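Local coordinates for protein saframycin Mx1 synthetase B (Legionella pneumophila subsp. pneumophila, PDB 3LNV) that belongs to the ANL superfamily of AMP-binding enzymes and here holds pyrophosphate and 5'-O-[(S)-(dodecanoyloxy)(hydroxy)phosphoryl]adenosine, at residues L71-L76 / I95-Q100; Q173-S178 / L329-L334; N195-F200 / P230-I235. All coordinates share one frame; numbering follows the deposited sequence.

All three contacts lie in the large region of the chain that belongs to the AMP-binding enzyme family. Contact 1 comes first in sequence and closes before contact 2 opens; contact 3 is nested within the long loop that contact 2 closes. Centre to centre, contacts 1 and 2 are about 18 Å apart, contacts 2 and 3 about 19 Å, and contacts 1 and 3 about 24 Å. Contact 1 joins the ends of two neighbouring strands of a mixed sheet, contact 2 holds the phosphate groups of both ligands, and contact 3 pairs helices 189-202 and 220-233. Contacts 2 and 3 touch where Leu-334 packs on Ile-199, and helix 189-202, whose Ile-199 touches 1ZZ, borders the ligand site.

Contact 1: residues L71-L76 / I95-Q100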
loop_
_atom_site.group_PDB
_atom_site.type_symbol
_atom_site.label_atom_id
_atom_site.label_comp_id
_atom_site.label_asym_id
_atom_site.label_seq_id
_atom_site.Cartn_x
_atom_site.Cartn_y
_atom_site.Cartn_z
ATOM N N LEU A 71 10.036 -11.151 7.864
ATOM C CA LEU A 71 9.984 -9.818 8.473
ATOM C C LEU A 71 10.489 -8.788 7.457
ATOM O O LEU A 71 11.704 -8.588 7.313
ATOM C CB LEU A 71 10.851 -9.774 9.732
ATOM C CG LEU A 71 10.245 -10.328 11.009
ATOM C CD1 LEU A 71 10.878 -9.633 12.176
ATOM C CD2 LEU A 71 8.752 -10.096 11.021
ATOM N N PHE A 72 9.569 -8.131 6.744
ATOM C CA PHE A 72 9.967 -7.403 5.533
ATOM C C PHE A 72 10.614 -6.030 5.759
ATOM O O PHE A 72 10.045 -4.989 5.393
ATOM C CB PHE A 72 8.808 -7.300 4.522
ATOM C CG PHE A 72 9.228 -7.544 3.096
ATOM C CD1 PHE A 72 10.022 -6.627 2.428
ATOM C CD2 PHE A 72 8.859 -8.700 2.435
ATOM C CE1 PHE A 72 10.397 -6.829 1.144
ATOM C CE2 PHE A 72 9.255 -8.922 1.121
ATOM C CZ PHE A 72 10.024 -7.983 0.476
ATOM N N ALA A 73 11.810 -6.034 6.346
ATOM C CA ALA A 73 12.668 -4.848 6.354
ATOM C C ALA A 73 12.933 -4.434 4.905
ATOM O O ALA A 73 13.393 -5.252 4.116
ATOM C CB ALA A 73 13.973 -5.161 7.051
ATOM N N PRO A 74 12.632 -3.170 4.540
ATOM C CA PRO A 74 12.820 -2.811 3.125
ATOM C C PRO A 74 14.269 -2.942 2.711
ATOM O O PRO A 74 15.170 -2.494 3.410
ATOM C CB PRO A 74 12.360 -1.344 3.060
ATOM C CG PRO A 74 11.403 -1.203 4.218
ATOM C CD PRO A 74 11.991 -2.085 5.308
ATOM N N GLY A 75 14.501 -3.589 1.581
ATOM C CA GLY A 75 15.858 -3.778 1.115
ATOM C C GLY A 75 15.950 -4.936 0.154
ATOM O O GLY A 75 14.962 -5.593 -0.129
ATOM N N LEU A 76 17.151 -5.178 -0.359
ATOM C CA LEU A 76 17.373 -6.255 -1.298
ATOM C C LEU A 76 17.308 -7.633 -0.637
ATOM O O LEU A 76 16.861 -8.598 -1.258
ATOM C CB LEU A 76 18.714 -6.060 -2.006
ATOM C CG LEU A 76 18.903 -4.733 -2.751
ATOM C CD1 LEU A 76 20.308 -4.661 -3.342
ATOM C CD2 LEU A 76 17.822 -4.554 -3.817
ATOM N N ILE A 95 5.671 -9.677 6.207
ATOM C CA ILE A 95 5.033 -8.747 7.139
ATOM C C ILE A 95 5.924 -7.565 7.493
ATOM O O ILE A 95 7.137 -7.689 7.528
ATOM C CB ILE A 95 4.539 -9.435 8.429
ATOM C CG1 ILE A 95 5.727 -9.925 9.267
ATOM C CG2 ILE A 95 3.556 -10.564 8.082
ATOM C CD1 ILE A 95 5.357 -10.333 10.683
ATOM N N TYR A 96 5.292 -6.426 7.738
ATOM C CA TYR A 96 5.964 -5.238 8.268
ATOM C C TYR A 96 6.677 -5.639 9.550
ATOM O O TYR A 96 6.058 -6.197 10.442
ATOM C CB TYR A 96 4.884 -4.183 8.571
ATOM C CG TYR A 96 5.376 -2.819 9.021
ATOM C CD1 TYR A 96 6.332 -2.123 8.287
ATOM C CD2 TYR A 96 4.849 -2.211 10.164
ATOM C CE1 TYR A 96 6.777 -0.863 8.683
ATOM C CE2 TYR A 96 5.285 -0.944 10.571
ATOM C CZ TYR A 96 6.253 -0.275 9.826
ATOM O OH TYR A 96 6.689 0.979 10.210
ATOM N N PRO A 97 7.983 -5.391 9.658
ATOM C CA PRO A 97 8.572 -5.721 10.966
ATOM C C PRO A 97 7.966 -4.828 12.062
ATOM O O PRO A 97 7.840 -3.626 11.852
ATOM C CB PRO A 97 10.056 -5.384 10.778
ATOM C CG PRO A 97 10.285 -5.358 9.290
ATOM C CD PRO A 97 8.981 -4.870 8.710
ATOM N N PRO A 98 7.570 -5.405 13.211
ATOM C CA PRO A 98 6.904 -4.581 14.231
ATOM C C PRO A 98 7.719 -3.367 14.671
ATOM O O PRO A 98 8.884 -3.492 15.025
ATOM C CB PRO A 98 6.707 -5.555 15.391
ATOM C CG PRO A 98 6.526 -6.873 14.713
ATOM C CD PRO A 98 7.464 -6.843 13.513
ATOM N N ALA A 99 7.079 -2.201 14.629
ATOM C CA ALA A 99 7.716 -0.926 14.955
ATOM C C ALA A 99 8.354 -0.922 16.341
ATOM O O ALA A 99 9.488 -0.459 16.518
ATOM C CB ALA A 99 6.707 0.206 14.833
ATOM N N GLN A 100 7.634 -1.446 17.323
ATOM C CA GLN A 100 8.159 -1.477 18.686
ATOM C C GLN A 100 8.344 -2.921 19.147
ATOM O O GLN A 100 7.465 -3.761 18.952
ATOM C CB GLN A 100 7.228 -0.714 19.635
ATOM C CG GLN A 100 6.776 0.649 19.115
ATOM C CD GLN A 100 7.931 1.630 18.910
ATOM O OE1 GLN A 100 9.085 1.329 19.228
ATOM N NE2 GLN A 100 7.620 2.809 18.365
#
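The pyrrolidine ring of Pro-97 presents its CG-CD edge to one face of the peptide group between Phe-72 and Ala-73. Pro-97 CG stands 3.4 Å from Ala-73 N, while Pro-97 CD lies 3.5 Å from Phe-72 O, so the two ring carbons span the peptide from its nitrogen to its oxygen. The aromatic ring of Phe-72 swings away from 95-100 and leaves CB to face Ile-95 O.

The two backbones are joined by a hydrogen bond from Phe-72 N to Ile-95 O, 2.6 Å long and almost straight at 164°. It continues the parallel pairing in which Leu-71 and Ile-95 face each other at the strand ends. Their side chains point to the same face of the sheet and meet slantwise through their outer methyls: Leu-71 CD2 is 3.4 Å from Ile-95 CD1, closer than usual for two carbons. With chi1 at 68°, Ile-95 CG1 is folded back over the main chain, which brings the longer branch up to the leucine. Leu-71 CD2 also reaches Pro-98 CD, at 4.3 Å.

Just beyond the pairing the chain turns sharply. Phe-72 is the centre of an inverse gamma turn, closed by Ala-73 N and Leu-71 O at 2.7 Å, after which the chain leaves the strand and runs on toward helix 76-87.

Strands 67-71 and 91-95, with helix 76-87 between them, form a beta-alpha-beta crossover, and the contact marks where both strands end. Strand 67-71 lies between 91-95 and 118-121, its Leu-71 bonded through the backbone to Leu-120. Helix 123-129 packs against both segments, with Phe-129 on Leu-71 and Pro-98 and His-125 on Ala-73 and Pro-97; Pro-217 and His-218 receive the ring of Phe-72.

Contact 2: residues Q173-S178 / L329-L334. With POP (pyrophosphate 2-), chain C; 1ZZ (5'-O-[(S)-(dodecanoyloxy)(hydroxy)phosphoryl]adenosine), chain B.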
loop_
_atom_site.group_PDB
_atom_site.type_symbol
_atom_site.label_atom_id
_atom_site.label_comp_id
_atom_site.label_asym_id
_atom_site.label_seq_id
_atom_site.Cartn_x
_atom_site.Cartn_y
_atom_site.Cartn_z
ATOM N N GLN A 173 -0.947 -12.261 0.979
ATOM C CA GLN A 173 -0.837 -10.833 1.308
ATOM C C GLN A 173 -1.980 -10.394 2.206
ATOM O O GLN A 173 -3.152 -10.456 1.828
ATOM C CB GLN A 173 -0.636 -9.905 0.082
ATOM C CG GLN A 173 -1.562 -10.094 -1.094
ATOM C CD GLN A 173 -1.617 -8.872 -2.057
ATOM O OE1 GLN A 173 -1.040 -7.803 -1.794
ATOM N NE2 GLN A 173 -2.354 -9.029 -3.150
ATOM N N TYR A 174 -1.619 -9.989 3.413
ATOM C CA TYR A 174 -2.577 -9.551 4.412
ATOM C C TYR A 174 -3.115 -8.165 4.152
ATOM O O TYR A 174 -2.345 -7.208 4.059
ATOM C CB TYR A 174 -1.957 -9.640 5.804
ATOM C CG TYR A 174 -1.933 -11.064 6.248
ATOM C CD1 TYR A 174 -0.847 -11.874 5.961
ATOM C CD2 TYR A 174 -3.035 -11.624 6.876
ATOM C CE1 TYR A 174 -0.842 -13.201 6.315
ATOM C CE2 TYR A 174 -3.039 -12.942 7.247
ATOM C CZ TYR A 174 -1.947 -13.724 6.967
ATOM O OH TYR A 174 -1.954 -15.039 7.335
ATOM N N THR A 175 -4.441 -8.057 4.053
ATOM C CA THR A 175 -5.062 -6.773 3.702
ATOM C C THR A 175 -4.555 -5.648 4.611
ATOM O O THR A 175 -3.997 -5.903 5.690
ATOM C CB THR A 175 -6.625 -6.844 3.652
ATOM O OG1 THR A 175 -7.141 -7.342 4.884
ATOM C CG2 THR A 175 -7.080 -7.770 2.542
ATOM N N SER A 176 -4.716 -4.407 4.161
ATOM C CA SER A 176 -4.179 -3.268 4.894
ATOM C C SER A 176 -4.830 -3.109 6.274
ATOM O O SER A 176 -4.171 -2.711 7.234
ATOM C CB SER A 176 -4.328 -1.975 4.073
ATOM O OG SER A 176 -3.502 -1.989 2.910
ATOM N N GLY A 177 -6.123 -3.422 6.370
ATOM C CA GLY A 177 -6.891 -3.089 7.560
ATOM C C GLY A 177 -7.898 -4.113 8.032
ATOM O O GLY A 177 -9.120 -3.900 7.972
ATOM N N SER A 178 -7.386 -5.231 8.524
ATOM C CA SER A 178 -8.228 -6.226 9.156
ATOM C C SER A 178 -7.436 -6.666 10.366
ATOM O O SER A 178 -7.344 -7.847 10.665
ATOM C CB SER A 178 -8.440 -7.407 8.213
ATOM O OG SER A 178 -9.791 -7.830 8.228
ATOM N N LEU A 329 -7.216 -3.882 -5.239
ATOM C CA LEU A 329 -7.199 -4.384 -3.877
ATOM C C LEU A 329 -6.515 -5.745 -3.860
ATOM O O LEU A 329 -6.437 -6.437 -4.883
ATOM C CB LEU A 329 -8.620 -4.476 -3.315
ATOM C CG LEU A 329 -9.558 -5.552 -3.888
ATOM C CD1 LEU A 329 -10.736 -5.758 -2.974
ATOM C CD2 LEU A 329 -10.036 -5.220 -5.333
ATOM N N ALA A 330 -6.015 -6.126 -2.702
ATOM C CA ALA A 330 -5.284 -7.380 -2.561
ATOM C C ALA A 330 -6.053 -8.632 -3.042
ATOM O O ALA A 330 -5.451 -9.527 -3.620
ATOM C CB ALA A 330 -4.822 -7.543 -1.113
ATOM N N GLU A 331 -7.378 -8.687 -2.836
ATOM C CA GLU A 331 -8.177 -9.856 -3.232
ATOM C C GLU A 331 -8.217 -10.045 -4.736
ATOM O O GLU A 331 -8.495 -11.139 -5.248
ATOM C CB GLU A 331 -9.631 -9.741 -2.705
ATOM C CG GLU A 331 -9.774 -9.902 -1.197
ATOM C CD GLU A 331 -9.619 -8.600 -0.412
ATOM O OE1 GLU A 331 -8.976 -7.638 -0.894
ATOM O OE2 GLU A 331 -10.131 -8.561 0.717
ATOM N N ALA A 332 -7.938 -8.967 -5.450
ATOM C CA ALA A 332 -7.813 -9.028 -6.898
ATOM C C ALA A 332 -6.350 -8.953 -7.316
ATOM O O ALA A 332 -6.036 -8.459 -8.393
ATOM C CB ALA A 332 -8.624 -7.905 -7.545
ATOM N N THR A 333 -5.473 -9.484 -6.456
ATOM C CA THR A 333 -4.011 -9.355 -6.579
ATOM C C THR A 333 -3.503 -7.910 -6.442
ATOM O O THR A 333 -2.793 -7.589 -5.488
ATOM C CB THR A 333 -3.449 -10.069 -7.832
ATOM O OG1 THR A 333 -3.882 -11.436 -7.831
ATOM C CG2 THR A 333 -1.934 -10.075 -7.820
ATOM N N LEU A 334 -3.857 -7.045 -7.389
ATOM C CA LEU A 334 -3.572 -5.622 -7.246
ATOM C C LEU A 334 -4.474 -4.782 -8.167
ATOM O O LEU A 334 -5.514 -4.328 -7.734
ATOM C CB LEU A 334 -2.098 -5.305 -7.485
ATOM C CG LEU A 334 -1.652 -3.860 -7.185
ATOM C CD1 LEU A 334 -1.651 -3.592 -5.708
ATOM C CD2 LEU A 334 -0.279 -3.561 -7.755
HETATM P P1 POP C . -9.286 -4.227 4.222
HETATM O O1 POP C . -8.144 -3.412 3.647
HETATM O O2 POP C . -8.840 -5.037 5.417
HETATM O O3 POP C . -10.380 -3.342 4.771
HETATM O O POP C . -9.840 -5.292 3.141
HETATM P P2 POP C . -10.160 -5.226 1.556
HETATM O O4 POP C . -8.876 -5.487 0.738
HETATM O O5 POP C . -10.808 -3.940 1.085
HETATM O O6 POP C . -11.188 -6.329 1.376
HETATM P P 1ZZ B . -5.592 -2.920 -0.115
HETATM C C1 1ZZ B . 3.451 -0.088 -11.366
HETATM N N1 1ZZ B . -8.881 1.926 -2.657
HETATM O O1 1ZZ B . -4.950 -0.280 -1.781
HETATM C C2 1ZZ B . 2.433 0.608 -10.467
HETATM N N2 1ZZ B . -7.834 2.288 -4.565
HETATM O O2 1ZZ B . -4.763 -2.642 -1.547
HETATM C C3 1ZZ B . 1.350 -0.379 -10.050
HETATM N N3 1ZZ B . -10.470 3.916 -2.821
HETATM O O3 1ZZ B . -6.262 -4.128 -0.149
HETATM C C4 1ZZ B . 0.688 -0.168 -8.703
HETATM N N4 1ZZ B . -10.193 5.165 -4.830
HETATM O O4 1ZZ B . -4.563 -2.883 1.055
HETATM C C5 1ZZ B . -0.801 -0.340 -9.155
HETATM N N5 1ZZ B . -8.605 4.669 -6.393
HETATM O O5 1ZZ B . -6.781 -1.823 -0.011
HETATM C C6 1ZZ B . -1.867 0.403 -8.290
HETATM O O6 1ZZ B . -8.321 0.488 -0.724
HETATM C C7 1ZZ B . -3.353 0.031 -8.250
HETATM O O7 1ZZ B . -11.208 0.727 -0.561
HETATM C C8 1ZZ B . -4.051 -0.556 -6.984
HETATM O O8 1ZZ B . -10.870 -1.732 -1.523
HETATM C C9 1ZZ B . -3.881 0.231 -5.698
HETATM C C10 1ZZ B . -4.886 -0.179 -4.571
HETATM C C11 1ZZ B . -4.429 -1.439 -3.799
HETATM C C12 1ZZ B . -5.034 -1.511 -2.378
HETATM C C13 1ZZ B . -7.759 -1.683 -1.020
HETATM C C14 1ZZ B . -8.756 -0.718 -0.763
HETATM C C15 1ZZ B . -10.068 -0.698 -1.643
HETATM C C16 1ZZ B . -10.568 0.522 -1.439
HETATM C C17 1ZZ B . -9.305 1.270 -1.498
HETATM C C18 1ZZ B . -7.919 1.491 -3.614
HETATM C C19 1ZZ B . -8.865 3.279 -4.365
HETATM C C20 1ZZ B . -9.450 3.058 -3.259
HETATM C C21 1ZZ B . -10.810 4.950 -3.544
HETATM C C22 1ZZ B . -9.258 4.479 -5.173
#
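Gln-173, the last residue but one of strand 169-174, reaches across to 329-334 with its amide and gives a hydrogen bond from NE2 to Thr-333 O of 2.8 Å. The carbonyl oxygen is met on a lone pair, and it lies only 6° out of the glutamine's amide plane. A chi1 of 49° tucks CG over its own backbone, and the chain then runs extended past the methyl of Ala-330, whose CB is 3.6 Å from Gln-173 CD. Gln-173 OE1 accepts the backbone N-H of Asp-220 at the start of helix 220-233, so both ends of the amide are held and its rotation is fixed.

From Thr-175 onward the chain enters the Ser/Thr- and Gly-rich phosphate-binding loop characteristic of AMP-binding enzymes. Thr-175 OG1 donates to O2 of the pyrophosphate at 2.9 Å, while its CG2 turns to the other segment and lies 3.6 Å from Glu-331 OE2, the two side chains crossing at about a right angle. That glutamate bends back to place its carboxylate beside the second phosphate of pyrophosphate, and Glu-331 OE2 is hydrogen-bonded to Tyr-413 OH.

Ser-176 OG approaches O4 of the adenosine ligand 1ZZ, at a separation too short to trust in detail. At another oxygen of the same phosphate, Ala-330 N donates to 1ZZ O3 at 3.3 Å, nearly straight (175°). Gly-177 N makes weak bonds to pyrophosphate O1 and O2.

Contact 3: residues N195-F200 / P230-I235; sequences NLNKIF and PIYGGI
Tyr-232 and Leu-196 meet where helix 189-202 packs against the last turn of helix 220-233, a helix-helix interface. Tyr-232 has the most surface buried here, followed by Phe-200 and Leu-196. With CG anti to the backbone N (chi1 161°), the tyrosine ring leaves its helix and lies along the leucine, the two side chains running antiparallel alongside one another. Leu-196 CB sits over one face of the ring, 3.9 Å from its centroid and 20° off the ring normal, in a CH-pi contact; Leu-196 CD2 meets Tyr-232 CB at 3.7 Å. Leu-3 and Leu-13 add apolar contacts to the tyrosine from elsewhere in the fold.

One turn further on, Phe-200 points toward the end of the other helix. Its CE1 comes to 3.9 Å from Gly-233 CA, an approach made possible by the absence of a side chain at that position. Gly-234 then ends the helix in a Schellman motif, taking positive phi, with Ile-235 N bonded back to Pro-230 O. The turn carries Ile-235 toward the same phenylalanine, where CD1 lies 4.2 Å from Phe-200 CE1. On another side of helix 189-202, Ile-199 touches the ligand 1ZZ.

The Asn-197 amide stands 78° to the tyrosine ring plane, and Asn-197 CB rests 3.6 Å from Tyr-232 OH.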
loop_
_atom_site.group_PDB
_atom_site.type_symbol
_atom_site.label_atom_id
_atom_site.label_comp_id
_atom_site.label_asym_id
_atom_site.label_seq_id
_atom_site.Cartn_x
_atom_site.Cartn_y
_atom_site.Cartn_z
ATOM N N ASN A 195 -1.674 -10.526 -13.175
ATOM C CA ASN A 195 -1.673 -9.113 -12.796
ATOM C C ASN A 195 -0.389 -8.373 -13.163
ATOM O O ASN A 195 -0.427 -7.191 -13.493
ATOM C CB ASN A 195 -1.990 -8.899 -11.319
ATOM C CG ASN A 195 -2.797 -7.624 -11.088
ATOM O OD1 ASN A 195 -3.953 -7.509 -11.527
ATOM N ND2 ASN A 195 -2.196 -6.664 -10.434
ATOM N N LEU A 196 0.752 -9.043 -13.061
ATOM C CA LEU A 196 2.001 -8.418 -13.506
ATOM C C LEU A 196 1.910 -8.000 -14.990
ATOM O O LEU A 196 2.407 -6.937 -15.390
ATOM C CB LEU A 196 3.162 -9.397 -13.307
ATOM C CG LEU A 196 4.015 -9.263 -12.038
ATOM C CD1 LEU A 196 3.295 -8.581 -10.859
ATOM C CD2 LEU A 196 4.632 -10.582 -11.648
ATOM N N ASN A 197 1.290 -8.861 -15.799
ATOM C CA ASN A 197 1.123 -8.607 -17.225
ATOM C C ASN A 197 0.180 -7.419 -17.462
ATOM O O ASN A 197 0.408 -6.572 -18.313
ATOM C CB ASN A 197 0.534 -9.841 -17.904
ATOM C CG ASN A 197 0.144 -9.575 -19.346
ATOM O OD1 ASN A 197 0.995 -9.240 -20.167
ATOM N ND2 ASN A 197 -1.144 -9.723 -19.665
ATOM N N LYS A 198 -0.891 -7.370 -16.696
ATOM C CA LYS A 198 -1.847 -6.273 -16.824
ATOM C C LYS A 198 -1.233 -4.955 -16.389
ATOM O O LYS A 198 -1.547 -3.901 -16.937
ATOM C CB LYS A 198 -3.070 -6.573 -15.962
ATOM C CG LYS A 198 -3.982 -7.614 -16.542
ATOM C CD LYS A 198 -4.972 -8.069 -15.466
ATOM C CE LYS A 198 -6.239 -8.636 -16.080
ATOM N NZ LYS A 198 -5.980 -9.945 -16.730
ATOM N N ILE A 199 -0.386 -5.006 -15.365
ATOM C CA ILE A 199 0.305 -3.815 -14.891
ATOM C C ILE A 199 1.316 -3.342 -15.960
ATOM O O ILE A 199 1.337 -2.166 -16.361
ATOM C CB ILE A 199 1.044 -4.112 -13.569
ATOM C CG1 ILE A 199 0.037 -4.373 -12.432
ATOM C CG2 ILE A 199 1.938 -2.939 -13.182
ATOM C CD1 ILE A 199 0.703 -4.900 -11.128
ATOM N N PHE A 200 2.151 -4.269 -16.434
ATOM C CA PHE A 200 3.177 -3.918 -17.412
ATOM C C PHE A 200 2.520 -3.330 -18.680
ATOM O O PHE A 200 2.952 -2.331 -19.220
ATOM C CB PHE A 200 4.001 -5.147 -17.792
ATOM C CG PHE A 200 5.261 -4.808 -18.551
ATOM C CD1 PHE A 200 6.448 -4.597 -17.876
ATOM C CD2 PHE A 200 5.238 -4.678 -19.920
ATOM C CE1 PHE A 200 7.601 -4.279 -18.548
ATOM C CE2 PHE A 200 6.388 -4.350 -20.621
ATOM C CZ PHE A 200 7.568 -4.148 -19.931
ATOM N N PRO A 230 8.703 -5.101 -12.024
ATOM C CA PRO A 230 9.995 -4.870 -12.702
ATOM C C PRO A 230 10.816 -6.147 -12.886
ATOM O O PRO A 230 11.471 -6.340 -13.922
ATOM C CB PRO A 230 10.767 -3.949 -11.733
ATOM C CG PRO A 230 9.804 -3.534 -10.678
ATOM C CD PRO A 230 8.514 -4.237 -10.844
ATOM N N ILE A 231 10.841 -6.979 -11.849
ATOM C CA ILE A 231 11.595 -8.216 -11.915
ATOM C C ILE A 231 11.024 -9.093 -13.023
ATOM O O ILE A 231 11.752 -9.670 -13.845
ATOM C CB ILE A 231 11.595 -8.929 -10.554
ATOM C CG1 ILE A 231 12.524 -8.181 -9.597
ATOM C CG2 ILE A 231 12.004 -10.394 -10.722
ATOM C CD1 ILE A 231 12.457 -8.697 -8.153
ATOM N N TYR A 232 9.702 -9.124 -13.093
ATOM C CA TYR A 232 9.028 -9.868 -14.138
ATOM C C TYR A 232 9.335 -9.309 -15.531
ATOM O O TYR A 232 9.569 -10.061 -16.479
ATOM C CB TYR A 232 7.526 -9.858 -13.858
ATOM C CG TYR A 232 6.604 -10.176 -15.018
ATOM C CD1 TYR A 232 6.356 -11.489 -15.407
ATOM C CD2 TYR A 232 5.932 -9.163 -15.684
ATOM C CE1 TYR A 232 5.478 -11.768 -16.454
ATOM C CE2 TYR A 232 5.056 -9.430 -16.724
ATOM C CZ TYR A 232 4.847 -10.731 -17.110
ATOM O OH TYR A 232 3.963 -10.969 -18.150
ATOM N N GLY A 233 9.342 -7.992 -15.650
ATOM C CA GLY A 233 9.427 -7.349 -16.952
ATOM C C GLY A 233 10.824 -7.056 -17.455
ATOM O O GLY A 233 10.986 -6.570 -18.564
ATOM N N GLY A 234 11.849 -7.360 -16.667
ATOM C CA GLY A 234 13.211 -7.065 -17.104
ATOM C C GLY A 234 13.568 -5.590 -17.143
ATOM O O GLY A 234 14.356 -5.149 -17.984
ATOM N N ILE A 235 13.001 -4.807 -16.238
ATOM C CA ILE A 235 13.268 -3.369 -16.182
ATOM C C ILE A 235 13.711 -3.009 -14.771
ATOM O O ILE A 235 13.500 -3.774 -13.834
ATOM C CB ILE A 235 12.008 -2.544 -16.480
ATOM C CG1 ILE A 235 10.907 -2.920 -15.465
ATOM C CG2 ILE A 235 11.562 -2.743 -17.933
ATOM C CD1 ILE A 235 9.644 -2.130 -15.627
#